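Local coordinates for protein catalase-3 (Neurospora crassa, PDB 4AJ9) that catalyses the breakdown of hydrogen peroxide into oxygen and water at a heme, and so probably protects the fungus from peroxide damage, at residues C[49-52]-C[53-57]; C[319-322]-C[323-327]; C[358-362]-C[363-367]; C[574-577]-C[578-581]; C[200-203]-C[204-207]. All blocks are in the same frame, centred on the assembly; numbering follows the deposited sequence.

Interaction 1 of 5, residues C[49-52]-C[53-57]; sequences QKLQ and HFDHE. With HEM (protoporphyrin IX containing Fe), chain B.
Leu-51 and Phe-54 meet one turn apart on the helix, Leu-51 CD1 lying 4.2 Å from CD2 of Phe-54 and oblique to the ring. The same Leu-51 CD1 is 3.7 Å from CBC of a vinyl group on the heme held by the second subunit, a greasy surface that suits a branched aliphatic residue. At the helix end the edge of the His-56 ring meets backbone, with His-56 CD2 3.1 Å from Gln-52 O; CG anti to the carbonyl carbon (chi1 -67°) brings it there, and NE2 bonds to Asp-354 of the second subunit. The bond from Phe-54 N to Lys-50 O, 3.1 Å, is almost straight, whereas that from His-56 N to Gln-52 O is weak, as the chain leaves the helix. Asp-55 OD1 lies 3.9 Å from the heme methyl CMD and is hydrogen-bonded to Ser-351 OG of the second subunit. Replacing Asp-55 by alanine is likely to deprive that serine of this partner and open a gap beside the heme. Helix 45-55 thus lies in the N-terminal arm between subunits, against helices 151-158 and 343-360 of the second and helix 343-360 of the third.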
# COMPACT_ATOMS: atom_id res chain seq x y z
N GLN C 49 -15.00 -11.92 5.63
CA GLN C 49 -13.63 -12.12 6.13
C GLN C 49 -12.87 -13.20 5.34
O GLN C 49 -11.65 -13.09 5.13
CB GLN C 49 -13.60 -12.40 7.65
CG GLN C 49 -14.36 -13.66 8.12
CD GLN C 49 -13.51 -14.93 8.13
OE1 GLN C 49 -12.38 -14.94 8.60
NE2 GLN C 49 -14.07 -16.03 7.61
N LYS C 50 -13.58 -14.22 4.89
CA LYS C 50 -12.96 -15.25 4.05
C LYS C 50 -12.59 -14.71 2.66
O LYS C 50 -11.45 -14.87 2.20
CB LYS C 50 -13.88 -16.48 3.93
CG LYS C 50 -13.28 -17.67 3.14
CD LYS C 50 -14.28 -18.86 3.06
CE LYS C 50 -13.78 -19.96 2.11
NZ LYS C 50 -14.68 -21.16 2.06
N LEU C 51 -13.54 -14.07 1.99
CA LEU C 51 -13.28 -13.55 0.65
C LEU C 51 -12.33 -12.34 0.64
O LEU C 51 -11.57 -12.16 -0.32
CB LEU C 51 -14.57 -13.21 -0.11
CG LEU C 51 -15.17 -14.34 -0.95
CD1 LEU C 51 -14.29 -14.64 -2.17
CD2 LEU C 51 -15.34 -15.60 -0.10
N GLN C 52 -12.38 -11.51 1.69
CA GLN C 52 -11.42 -10.42 1.78
C GLN C 52 -10.01 -11.00 1.79
O GLN C 52 -9.12 -10.52 1.08
CB GLN C 52 -11.63 -9.51 3.00
CG GLN C 52 -10.64 -8.34 3.01
CD GLN C 52 -10.84 -7.41 4.19
OE1 GLN C 52 -11.70 -6.54 4.16
NE2 GLN C 52 -10.03 -7.58 5.22
N HIS C 53 -9.80 -12.05 2.59
CA HIS C 53 -8.46 -12.61 2.61
C HIS C 53 -8.07 -13.15 1.24
O HIS C 53 -6.98 -12.87 0.76
CB HIS C 53 -8.25 -13.66 3.70
CG HIS C 53 -6.82 -13.73 4.14
ND1 HIS C 53 -5.86 -14.44 3.45
CD2 HIS C 53 -6.17 -13.13 5.17
CE1 HIS C 53 -4.69 -14.29 4.04
NE2 HIS C 53 -4.85 -13.51 5.09
N PHE C 54 -8.96 -13.91 0.62
CA PHE C 54 -8.73 -14.40 -0.72
C PHE C 54 -8.42 -13.25 -1.70
O PHE C 54 -7.43 -13.31 -2.43
CB PHE C 54 -9.92 -15.19 -1.24
CG PHE C 54 -9.77 -15.59 -2.68
CD1 PHE C 54 -8.95 -16.66 -3.03
CD2 PHE C 54 -10.39 -14.88 -3.68
CE1 PHE C 54 -8.79 -17.02 -4.35
CE2 PHE C 54 -10.23 -15.23 -5.01
CZ PHE C 54 -9.42 -16.30 -5.34
N ASP C 55 -9.27 -12.23 -1.69
CA ASP C 55 -9.17 -11.09 -2.61
C ASP C 55 -7.82 -10.39 -2.51
O ASP C 55 -7.38 -9.77 -3.46
CB ASP C 55 -10.25 -10.02 -2.32
CG ASP C 55 -11.68 -10.50 -2.60
OD1 ASP C 55 -11.84 -11.53 -3.28
OD2 ASP C 55 -12.65 -9.83 -2.16
N HIS C 56 -7.19 -10.46 -1.36
CA HIS C 56 -5.94 -9.72 -1.16
C HIS C 56 -4.71 -10.62 -1.07
O HIS C 56 -3.69 -10.23 -0.48
CB HIS C 56 -6.03 -8.85 0.10
CG HIS C 56 -7.01 -7.73 -0.02
ND1 HIS C 56 -6.62 -6.41 -0.14
CD2 HIS C 56 -8.37 -7.73 -0.06
CE1 HIS C 56 -7.70 -5.64 -0.22
NE2 HIS C 56 -8.77 -6.42 -0.18
N GLU C 57 -4.77 -11.80 -1.69
CA GLU C 57 -3.69 -12.77 -1.56
C GLU C 57 -2.39 -12.36 -2.24
O GLU C 57 -1.31 -12.65 -1.73
CB GLU C 57 -4.12 -14.16 -2.07
CG GLU C 57 -4.90 -14.99 -1.04
CD GLU C 57 -5.30 -16.37 -1.57
OE1 GLU C 57 -4.78 -16.80 -2.64
OE2 GLU C 57 -6.15 -17.02 -0.92
CHA HEM B . -11.44 -11.98 -12.29
CHB HEM B . -15.05 -14.27 -14.63
CHC HEM B . -16.56 -16.22 -10.45
CHD HEM B . -13.62 -13.21 -8.09
C1A HEM B . -12.25 -12.45 -13.30
C2A HEM B . -12.11 -12.22 -14.73
C3A HEM B . -13.10 -12.85 -15.36
C4A HEM B . -13.92 -13.52 -14.37
CMA HEM B . -13.35 -12.88 -16.89
CAA HEM B . -11.00 -11.40 -15.41
CBA HEM B . -11.44 -9.95 -15.61
CGA HEM B . -10.31 -9.24 -16.31
O1A HEM B . -9.70 -8.32 -15.70
O2A HEM B . -10.03 -9.61 -17.48
C1B HEM B . -15.80 -14.96 -13.71
C2B HEM B . -17.06 -15.64 -13.96
C3B HEM B . -17.47 -16.19 -12.80
C4B HEM B . -16.49 -15.85 -11.78
CMB HEM B . -17.74 -15.70 -15.35
CAB HEM B . -18.75 -17.01 -12.50
CBB HEM B . -19.82 -16.98 -13.32
C1C HEM B . -15.96 -15.52 -9.43
C2C HEM B . -16.28 -15.58 -8.01
C3C HEM B . -15.45 -14.75 -7.38
C4C HEM B . -14.60 -14.13 -8.37
CMC HEM B . -17.38 -16.46 -7.38
CAC HEM B . -15.39 -14.40 -5.88
CBC HEM B . -16.50 -14.48 -5.13
C1D HEM B . -12.75 -12.62 -8.97
C2D HEM B . -11.71 -11.69 -8.58
C3D HEM B . -11.02 -11.31 -9.88
C4D HEM B . -11.71 -12.02 -10.93
CMD HEM B . -11.37 -11.20 -7.16
CAD HEM B . -9.84 -10.33 -10.02
CBD HEM B . -10.46 -9.02 -10.50
CGD HEM B . -9.39 -7.98 -10.61
O1D HEM B . -9.66 -6.95 -11.28
O2D HEM B . -8.30 -8.17 -10.01
NA HEM B . -13.37 -13.25 -13.13
NB HEM B . -15.48 -15.12 -12.37
NC HEM B . -14.93 -14.62 -9.60
ND HEM B . -12.72 -12.78 -10.34
FE HEM B . -14.23 -13.87 -11.35

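Interaction 2 of 5, residues C[319-322]-C[323-327]; sequences YFAE and TEQIS
Tyr-319 O accepts a hydrogen bond from Glu-324 N at 2.9 Å and 163°, five residues on, as befits the wider pi-type turn here. Gln-325 N reaches Phe-320 O with the same spacing, though weakly. Gln-325 also bonds through its side chain: NE2 lies 3.3 Å from Ala-321 O, with an almost straight N-H (176°) and the acceptor in the amide plane, and it further bonds to Gln-387 O of the third subunit. A water links the next pair, donating to Tyr-319 OH at 2.8 Å and to Glu-324 OE1 at 2.6 Å; the tyrosine hydroxyl is also bonded to Gly-68 O.

Packing follows. Thr-323 sets CB over the centre of the Tyr-319 ring, 3.8 Å from its centroid, in a CH-pi contact to which a small beta-branched residue is suited. Tyr-319 CG anti to the backbone N (chi1 178°) brings the ring under Thr-323. Gln-325 CG makes an off-centre CH-pi contact with the Phe-320 ring, 4.2 Å from its centroid. A leucine in place of Gln-325 would probably leave Ala-321 O and Gln-387 O of the third subunit without this donor.

Thr-323 O, in the helix, and Ile-326 O, just after it, accept bonds from Arg-62 and Arg-359. This chemistry is consistent with a second-shell role, in which these carbonyls probably help to place two heme-binding arginines.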
# COMPACT_ATOMS: atom_id res chain seq x y z
N TYR C 319 5.45 -22.19 0.25
CA TYR C 319 6.24 -21.48 -0.76
C TYR C 319 6.08 -19.96 -0.68
O TYR C 319 7.07 -19.22 -0.75
CB TYR C 319 5.84 -21.99 -2.15
CG TYR C 319 6.54 -21.31 -3.30
CD1 TYR C 319 6.11 -20.06 -3.76
CD2 TYR C 319 7.60 -21.92 -3.95
CE1 TYR C 319 6.74 -19.44 -4.82
CE2 TYR C 319 8.23 -21.31 -5.02
CZ TYR C 319 7.80 -20.07 -5.44
OH TYR C 319 8.44 -19.46 -6.50
N PHE C 320 4.84 -19.49 -0.53
CA PHE C 320 4.61 -18.05 -0.49
C PHE C 320 5.29 -17.41 0.71
O PHE C 320 5.98 -16.39 0.57
CB PHE C 320 3.11 -17.70 -0.48
CG PHE C 320 2.86 -16.21 -0.29
CD1 PHE C 320 2.79 -15.67 0.99
CD2 PHE C 320 2.70 -15.36 -1.38
CE1 PHE C 320 2.57 -14.32 1.18
CE2 PHE C 320 2.47 -14.00 -1.19
CZ PHE C 320 2.41 -13.49 0.10
N ALA C 321 5.08 -17.98 1.89
CA ALA C 321 5.61 -17.39 3.13
C ALA C 321 7.13 -17.33 3.11
O ALA C 321 7.73 -16.42 3.66
CB ALA C 321 5.14 -18.19 4.34
N GLU C 322 7.72 -18.34 2.49
CA GLU C 322 9.17 -18.50 2.48
C GLU C 322 9.82 -18.00 1.19
O GLU C 322 10.44 -16.93 1.17
CB GLU C 322 9.54 -19.96 2.77
CG GLU C 322 9.06 -20.40 4.14
CD GLU C 322 9.28 -21.88 4.43
OE1 GLU C 322 10.45 -22.32 4.45
OE2 GLU C 322 8.28 -22.59 4.64
N THR C 323 9.66 -18.77 0.11
CA THR C 323 10.29 -18.45 -1.16
C THR C 323 9.81 -17.11 -1.76
O THR C 323 10.63 -16.27 -2.14
CB THR C 323 10.09 -19.57 -2.19
OG1 THR C 323 10.60 -20.81 -1.66
CG2 THR C 323 10.84 -19.24 -3.49
N GLU C 324 8.50 -16.91 -1.87
CA GLU C 324 8.01 -15.68 -2.49
C GLU C 324 8.33 -14.43 -1.67
O GLU C 324 8.72 -13.39 -2.23
CB GLU C 324 6.49 -15.75 -2.76
CG GLU C 324 5.97 -14.58 -3.60
CD GLU C 324 6.49 -14.60 -5.03
OE1 GLU C 324 6.95 -15.68 -5.48
OE2 GLU C 324 6.43 -13.55 -5.72
N GLN C 325 8.18 -14.52 -0.35
CA GLN C 325 8.37 -13.37 0.52
C GLN C 325 9.83 -13.03 0.84
O GLN C 325 10.12 -11.91 1.22
CB GLN C 325 7.58 -13.51 1.82
CG GLN C 325 6.07 -13.32 1.66
CD GLN C 325 5.34 -13.08 2.98
OE1 GLN C 325 4.54 -12.14 3.10
NE2 GLN C 325 5.59 -13.93 3.97
N ILE C 326 10.75 -13.99 0.72
CA ILE C 326 12.13 -13.67 1.08
C ILE C 326 12.67 -12.49 0.25
O ILE C 326 12.43 -12.40 -0.95
CB ILE C 326 13.08 -14.89 0.98
CG1 ILE C 326 14.37 -14.61 1.76
CG2 ILE C 326 13.32 -15.28 -0.49
CD1 ILE C 326 15.33 -15.83 1.91
N SER C 327 13.37 -11.58 0.92
CA SER C 327 13.81 -10.32 0.33
C SER C 327 15.33 -10.22 0.39
O SER C 327 15.88 -9.85 1.44
CB SER C 327 13.22 -9.15 1.14
OG SER C 327 11.81 -9.13 1.09
O HOH W 1 9.29 -16.86 -5.84

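Interaction 3 of 5, residues C[358-362]-C[363-367]; sequences NRHRG and PNFEQ. With HEM (protoporphyrin IX containing Fe), chain Y.
Pro-363 follows Gly-362, whose extended backbone (phi 167°) is one that glycine adopts readily, and the proline ring packs against His-56 of the third subunit. Asn-364 bonds outward, its OD1 to His-53 NE2 of the third subunit and its ND2 to the carbonyls of Asp-383 and Gln-385. Phe-365 turns back to the helix end. Its CB lies 3.6 Å from His-360 CD2, while the two rings, planes 19° apart, are slid so far that they barely overlap. This is the exit of helix 343-360, which carries Tyr-352, by similarity the axial heme ligand. Here Arg-359, in one of two modelled conformers, grips a heme propionate side-on through NE to O2D (2.9 Å) and NH2 to O1D (2.8 Å). With CG between backbone N and carbonyl carbon (chi1 50°), Phe-365 sets its ring edge, at CD2, 3.3 Å from Gly-362 O, a buried carbonyl without a partner in the model. Glu-366 then bonds to His-332, and Gln-367 N closes a 3-10 turn on Asn-364 O at 2.9 Å.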
# COMPACT_ATOMS: atom_id res chain seq x y z
N ASN C 358 7.99 -1.72 -2.28
CA ASN C 358 6.95 -2.02 -3.26
C ASN C 358 6.38 -3.42 -3.06
O ASN C 358 5.16 -3.60 -2.97
CB ASN C 358 7.47 -1.90 -4.70
CG ASN C 358 6.35 -1.96 -5.72
OD1 ASN C 358 5.48 -1.10 -5.74
ND2 ASN C 358 6.36 -3.00 -6.58
N ARG C 359 7.26 -4.40 -2.99
CA ARG C 359 6.82 -5.78 -2.88
C ARG C 359 6.07 -6.03 -1.58
O ARG C 359 5.05 -6.73 -1.57
CB ARG C 359 8.01 -6.72 -3.02
CG ARG C 359 7.62 -8.12 -3.43
CD ARG C 359 8.63 -8.67 -4.43
NE ARG C 359 9.92 -8.97 -3.82
CZ ARG C 359 10.14 -9.99 -2.98
NH1 ARG C 359 9.14 -10.79 -2.63
NH2 ARG C 359 11.35 -10.18 -2.48
N HIS C 360 6.57 -5.48 -0.48
CA HIS C 360 5.99 -5.74 0.84
C HIS C 360 5.08 -4.64 1.37
O HIS C 360 4.51 -4.78 2.46
CB HIS C 360 7.08 -6.09 1.86
CG HIS C 360 7.77 -7.39 1.57
ND1 HIS C 360 7.15 -8.61 1.75
CD2 HIS C 360 9.01 -7.66 1.10
CE1 HIS C 360 7.99 -9.58 1.42
NE2 HIS C 360 9.12 -9.03 1.02
N ARG C 361 4.94 -3.56 0.62
CA ARG C 361 4.06 -2.45 1.02
C ARG C 361 4.23 -1.98 2.47
O ARG C 361 3.25 -1.75 3.18
CB ARG C 361 2.59 -2.82 0.79
CG ARG C 361 2.09 -2.59 -0.62
CD ARG C 361 2.70 -3.58 -1.61
NE ARG C 361 2.47 -3.19 -3.00
CZ ARG C 361 2.92 -2.06 -3.53
NH1 ARG C 361 3.63 -1.21 -2.80
NH2 ARG C 361 2.67 -1.78 -4.80
N GLY C 362 5.47 -1.81 2.90
CA GLY C 362 5.74 -1.45 4.28
C GLY C 362 7.22 -1.62 4.58
O GLY C 362 7.92 -2.31 3.86
N PRO C 363 7.68 -0.98 5.65
CA PRO C 363 9.09 -0.92 6.02
C PRO C 363 9.51 -2.03 6.98
O PRO C 363 10.68 -2.08 7.34
CB PRO C 363 9.17 0.43 6.74
CG PRO C 363 7.86 0.51 7.44
CD PRO C 363 6.86 -0.12 6.51
N ASN C 364 8.58 -2.89 7.38
CA ASN C 364 8.90 -3.93 8.36
C ASN C 364 9.11 -5.33 7.78
O ASN C 364 9.00 -6.32 8.50
CB ASN C 364 7.85 -3.94 9.48
CG ASN C 364 8.02 -2.77 10.43
OD1 ASN C 364 9.12 -2.55 10.95
ND2 ASN C 364 6.95 -2.00 10.65
N PHE C 365 9.44 -5.40 6.50
CA PHE C 365 9.64 -6.69 5.83
C PHE C 365 10.76 -7.51 6.46
O PHE C 365 10.78 -8.74 6.32
CB PHE C 365 9.91 -6.48 4.34
CG PHE C 365 10.97 -5.47 4.07
CD1 PHE C 365 12.30 -5.84 4.05
CD2 PHE C 365 10.64 -4.13 3.90
CE1 PHE C 365 13.29 -4.90 3.83
CE2 PHE C 365 11.61 -3.18 3.69
CZ PHE C 365 12.94 -3.56 3.65
N GLU C 366 11.69 -6.87 7.17
CA GLU C 366 12.76 -7.67 7.81
C GLU C 366 12.22 -8.47 9.00
O GLU C 366 12.91 -9.34 9.53
CB GLU C 366 13.98 -6.83 8.23
CG GLU C 366 14.65 -6.02 7.11
CD GLU C 366 15.51 -6.87 6.17
OE1 GLU C 366 15.11 -7.98 5.77
OE2 GLU C 366 16.62 -6.41 5.82
N GLN C 367 10.99 -8.17 9.41
CA GLN C 367 10.35 -8.88 10.52
C GLN C 367 9.65 -10.18 10.09
O GLN C 367 9.30 -11.00 10.94
CB GLN C 367 9.37 -7.95 11.26
CG GLN C 367 10.04 -6.72 11.86
CD GLN C 367 9.11 -5.92 12.75
OE1 GLN C 367 7.89 -5.92 12.56
NE2 GLN C 367 9.68 -5.23 13.74
CHA HEM Y . 16.61 -9.27 -8.04
CHB HEM Y . 21.10 -10.74 -9.23
CHC HEM Y . 22.01 -6.34 -11.05
CHD HEM Y . 17.92 -4.67 -9.07
C1A HEM Y . 17.72 -10.07 -8.24
C2A HEM Y . 17.84 -11.49 -7.92
C3A HEM Y . 19.07 -11.89 -8.26
C4A HEM Y . 19.79 -10.75 -8.79
CMA HEM Y . 19.67 -13.31 -8.12
CAA HEM Y . 16.70 -12.37 -7.34
CBA HEM Y . 16.84 -12.56 -5.83
CGA HEM Y . 15.76 -13.51 -5.37
O1A HEM Y . 14.81 -13.06 -4.69
O2A HEM Y . 15.85 -14.73 -5.69
C1B HEM Y . 21.76 -9.66 -9.78
C2B HEM Y . 23.17 -9.62 -10.14
C3B HEM Y . 23.42 -8.41 -10.66
C4B HEM Y . 22.19 -7.64 -10.62
CMB HEM Y . 24.12 -10.82 -9.95
CAB HEM Y . 24.76 -7.83 -11.18
CBB HEM Y . 25.93 -8.29 -10.71
C1C HEM Y . 21.03 -5.50 -10.59
C2C HEM Y . 21.04 -4.05 -10.65
C3C HEM Y . 19.90 -3.62 -10.12
C4C HEM Y . 19.14 -4.76 -9.67
CMC HEM Y . 22.17 -3.19 -11.26
CAC HEM Y . 19.43 -2.17 -9.89
CBC HEM Y . 20.34 -1.23 -9.62
C1D HEM Y . 17.18 -5.73 -8.63
C2D HEM Y . 15.89 -5.61 -8.01
C3D HEM Y . 15.48 -7.04 -7.69
C4D HEM Y . 16.57 -7.88 -8.14
CMD HEM Y . 15.11 -4.30 -7.75
CAD HEM Y . 14.18 -7.50 -7.01
CBD HEM Y . 14.50 -7.68 -5.53
CGD HEM Y . 13.24 -8.01 -4.78
O1D HEM Y . 13.34 -8.59 -3.67
O2D HEM Y . 12.13 -7.72 -5.30
NA HEM Y . 18.93 -9.66 -8.76
NB HEM Y . 21.21 -8.44 -10.08
NC HEM Y . 19.85 -5.90 -9.99
ND HEM Y . 17.55 -7.07 -8.69
FE HEM Y . 19.44 -7.78 -9.29

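Interaction 4 of 5, residues C[574-577]-C[578-581]; sequences DQTY and SAAD
Gln-575 lays its extended side chain alongside two alanines, CG lying 3.8 Å from Ala-579 CB and OE1 3.4 Å from Ala-580 CB. With CG anti to the backbone N (chi1 -162°) the amide is carried across the turn, and the small alanine methyls let it lie close. A water donates to Gln-575 OE1 at 2.8 Å and accepts from Asp-581 N at 2.9 Å, so the polar end is joined to the chain beyond the alanines. Thr-576 is turned the other way: OG1, between the backbone N and the carbonyl carbon, accepts from Ala-579 N at 3.2 Å, and Thr-576 O takes a weak bond from the same N-H. A hydroxyl at CB suits a site where one donor is shared by two oxygens. The Tyr-577 ring meets Phe-608 and its OH bonds to Ser-538 O, while Tyr-577 O accepts from Ala-580 N at 3.2 Å, the donor standing above the carbonyl plane. The result is two overlapping beta turns, the second of type I. They lead off strand 575-576, the outermost strand at one side of the parallel sheet in the C-terminal domain of long catalases, which belongs with the class I glutamine amidotransferase-like folds.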
# COMPACT_ATOMS: atom_id res chain seq x y z
N ASP C 574 4.50 -46.08 -14.07
CA ASP C 574 4.57 -44.81 -13.36
C ASP C 574 3.89 -43.68 -14.13
O ASP C 574 3.46 -42.70 -13.53
CB ASP C 574 6.02 -44.41 -13.07
CG ASP C 574 6.76 -45.46 -12.26
OD1 ASP C 574 6.34 -45.74 -11.12
OD2 ASP C 574 7.78 -45.98 -12.75
N GLN C 575 3.81 -43.82 -15.45
CA GLN C 575 3.28 -42.76 -16.30
C GLN C 575 2.75 -43.36 -17.60
O GLN C 575 3.31 -44.33 -18.11
CB GLN C 575 4.38 -41.74 -16.61
CG GLN C 575 3.91 -40.39 -17.11
CD GLN C 575 5.07 -39.43 -17.33
OE1 GLN C 575 6.09 -39.79 -17.92
NE2 GLN C 575 4.92 -38.19 -16.85
N THR C 576 1.67 -42.79 -18.13
CA THR C 576 1.13 -43.22 -19.42
C THR C 576 1.87 -42.54 -20.55
O THR C 576 2.47 -41.47 -20.36
CB THR C 576 -0.36 -42.83 -19.57
OG1 THR C 576 -0.48 -41.40 -19.53
CG2 THR C 576 -1.19 -43.46 -18.47
N TYR C 577 1.82 -43.13 -21.73
CA TYR C 577 2.42 -42.51 -22.91
C TYR C 577 1.83 -41.13 -23.15
O TYR C 577 2.54 -40.22 -23.58
CB TYR C 577 2.26 -43.38 -24.15
CG TYR C 577 3.33 -44.43 -24.23
CD1 TYR C 577 4.66 -44.08 -24.48
CD2 TYR C 577 3.04 -45.78 -24.04
CE1 TYR C 577 5.65 -45.03 -24.54
CE2 TYR C 577 4.03 -46.74 -24.11
CZ TYR C 577 5.34 -46.37 -24.36
OH TYR C 577 6.34 -47.32 -24.42
N SER C 578 0.54 -40.98 -22.85
CA SER C 578 -0.17 -39.72 -23.05
C SER C 578 0.50 -38.61 -22.24
O SER C 578 0.70 -37.49 -22.74
CB SER C 578 -1.65 -39.86 -22.66
OG SER C 578 -2.36 -38.64 -22.86
N ALA C 579 0.86 -38.93 -21.01
CA ALA C 579 1.44 -37.96 -20.08
C ALA C 579 2.95 -37.79 -20.23
O ALA C 579 3.54 -36.91 -19.61
CB ALA C 579 1.09 -38.34 -18.65
N ALA C 580 3.58 -38.64 -21.05
CA ALA C 580 5.04 -38.67 -21.11
C ALA C 580 5.64 -37.83 -22.23
O ALA C 580 5.04 -37.62 -23.29
CB ALA C 580 5.54 -40.10 -21.23
N ASP C 581 6.86 -37.35 -21.98
CA ASP C 581 7.61 -36.63 -23.00
C ASP C 581 9.10 -36.85 -22.76
O ASP C 581 9.53 -37.02 -21.62
CB ASP C 581 7.26 -35.15 -22.98
CG ASP C 581 7.83 -34.41 -24.17
OD1 ASP C 581 7.18 -34.41 -25.25
OD2 ASP C 581 8.93 -33.83 -24.03
O HOH W 2 7.48 -37.65 -19.18

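Interaction 5 of 5, residues C[200-203]-C[204-207]; sequences PRSY and RHMD
Met-206 folds back over Pro-200, Ser-202 and Tyr-203, and its side chain can be followed outward. CB lies 3.7 Å from Tyr-203 O. CG, anti to the carbonyl carbon (chi1 -52°), is 3.3 Å from Ser-202 O and 3.8 Å from Pro-200 CB. SD comes next, 4.1 Å from Pro-200 CG, and a bend at the last torsion brings CE round to lie 4.2 Å from Tyr-203 CD1, oblique to the ring. A flexible thioether suits this course, since it can bend between a proline and an aromatic side chain.

The polar half of the turn centres on Ser-202. Its OG is hydrogen-bonded to His-205 ND1 at 2.7 Å, near the imidazole plane and at the ring edge, and it takes a weak bond from Arg-204 N. His-205 N bonds to Ser-202 O at 3.1 Å from above the carbonyl plane, and Met-206 N bonds weakly to Tyr-203 O. Arg-201 NH1 and Arg-204 NH2 come within 4.6 Å because both arginines salt-bridge to Asp-258; Arg-201 also pairs with Asp-586, in the C-terminal domain.

Tyr-203 stacks on Phe-103 of strand 96-104. The arrangement is a pair of overlapping beta turns in the loop between helix 187-193 and strand 208-209, packed against the antiparallel barrel typical of heme catalases.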
# COMPACT_ATOMS: atom_id res chain seq x y z
N PRO C 200 20.38 -24.26 -18.51
CA PRO C 200 20.91 -25.29 -17.63
C PRO C 200 19.93 -26.42 -17.47
O PRO C 200 18.71 -26.23 -17.58
CB PRO C 200 21.08 -24.55 -16.29
CG PRO C 200 20.13 -23.41 -16.37
CD PRO C 200 20.17 -22.98 -17.81
N ARG C 201 20.47 -27.61 -17.21
CA ARG C 201 19.67 -28.81 -16.95
C ARG C 201 18.90 -28.68 -15.63
O ARG C 201 17.78 -29.19 -15.51
CB ARG C 201 20.59 -30.04 -16.94
CG ARG C 201 20.04 -31.24 -16.20
CD ARG C 201 18.72 -31.75 -16.80
NE ARG C 201 18.35 -32.99 -16.14
CZ ARG C 201 17.77 -33.04 -14.94
NH1 ARG C 201 17.46 -31.92 -14.30
NH2 ARG C 201 17.49 -34.21 -14.39
N SER C 202 19.48 -27.99 -14.66
CA SER C 202 18.78 -27.73 -13.40
C SER C 202 19.53 -26.69 -12.59
O SER C 202 20.66 -26.33 -12.94
CB SER C 202 18.66 -29.00 -12.56
OG SER C 202 19.84 -29.21 -11.79
N TYR C 203 18.91 -26.20 -11.51
CA TYR C 203 19.56 -25.27 -10.59
C TYR C 203 20.77 -25.97 -9.99
O TYR C 203 21.79 -25.34 -9.70
CB TYR C 203 18.63 -24.88 -9.45
CG TYR C 203 17.34 -24.17 -9.85
CD1 TYR C 203 17.29 -23.31 -10.95
CD2 TYR C 203 16.19 -24.33 -9.09
CE1 TYR C 203 16.09 -22.65 -11.29
CE2 TYR C 203 15.02 -23.69 -9.41
CZ TYR C 203 14.97 -22.85 -10.50
OH TYR C 203 13.76 -22.23 -10.78
N ARG C 204 20.64 -27.28 -9.80
CA ARG C 204 21.68 -28.08 -9.15
C ARG C 204 22.92 -28.25 -10.02
O ARG C 204 24.00 -28.58 -9.51
CB ARG C 204 21.12 -29.45 -8.75
CG ARG C 204 19.94 -29.38 -7.79
CD ARG C 204 19.38 -30.75 -7.48
NE ARG C 204 18.98 -31.47 -8.69
CZ ARG C 204 19.50 -32.62 -9.10
NH1 ARG C 204 20.46 -33.22 -8.41
NH2 ARG C 204 19.06 -33.18 -10.22
N HIS C 205 22.76 -28.01 -11.32
CA HIS C 205 23.84 -28.14 -12.28
C HIS C 205 24.34 -26.80 -12.81
O HIS C 205 24.75 -26.70 -13.97
CB HIS C 205 23.42 -29.05 -13.43
CG HIS C 205 23.13 -30.45 -13.01
ND1 HIS C 205 21.89 -30.84 -12.55
CD2 HIS C 205 23.91 -31.55 -12.96
CE1 HIS C 205 21.92 -32.13 -12.24
NE2 HIS C 205 23.14 -32.58 -12.47
N MET C 206 24.28 -25.77 -11.96
CA MET C 206 24.83 -24.45 -12.25
C MET C 206 25.95 -24.09 -11.28
O MET C 206 25.89 -24.45 -10.10
CB MET C 206 23.76 -23.36 -12.09
CG MET C 206 22.45 -23.58 -12.84
SD MET C 206 21.34 -22.15 -12.71
CE MET C 206 21.22 -21.96 -10.93
N ASP C 207 26.95 -23.36 -11.76
CA ASP C 207 27.85 -22.65 -10.86
C ASP C 207 27.19 -21.33 -10.48
O ASP C 207 26.23 -20.92 -11.11
CB ASP C 207 29.21 -22.38 -11.52
CG ASP C 207 30.13 -23.59 -11.49
OD1 ASP C 207 29.83 -24.55 -10.75
OD2 ASP C 207 31.14 -23.57 -12.21

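From the N terminus the contacts run in the order 1, 5, 2, 3, 4, strictly in series: each is local, turning the chain on itself within a few residues, and none nests in or crosses another. Interaction 1 belongs to the arm that reaches other subunits, and interaction 5 to a loop joining helix 187-193 to the barrel. Interactions 2 and 3 are the closest pair, centres about 12 Å apart, and meet where the end of helix 343-360 brings His-360 against Ser-327; interaction 1 touches interaction 2 where Glu-57 O packs on Phe-320. Interaction 4 lies in the C-terminal domain, its centre about 25 Å from that of interaction 5.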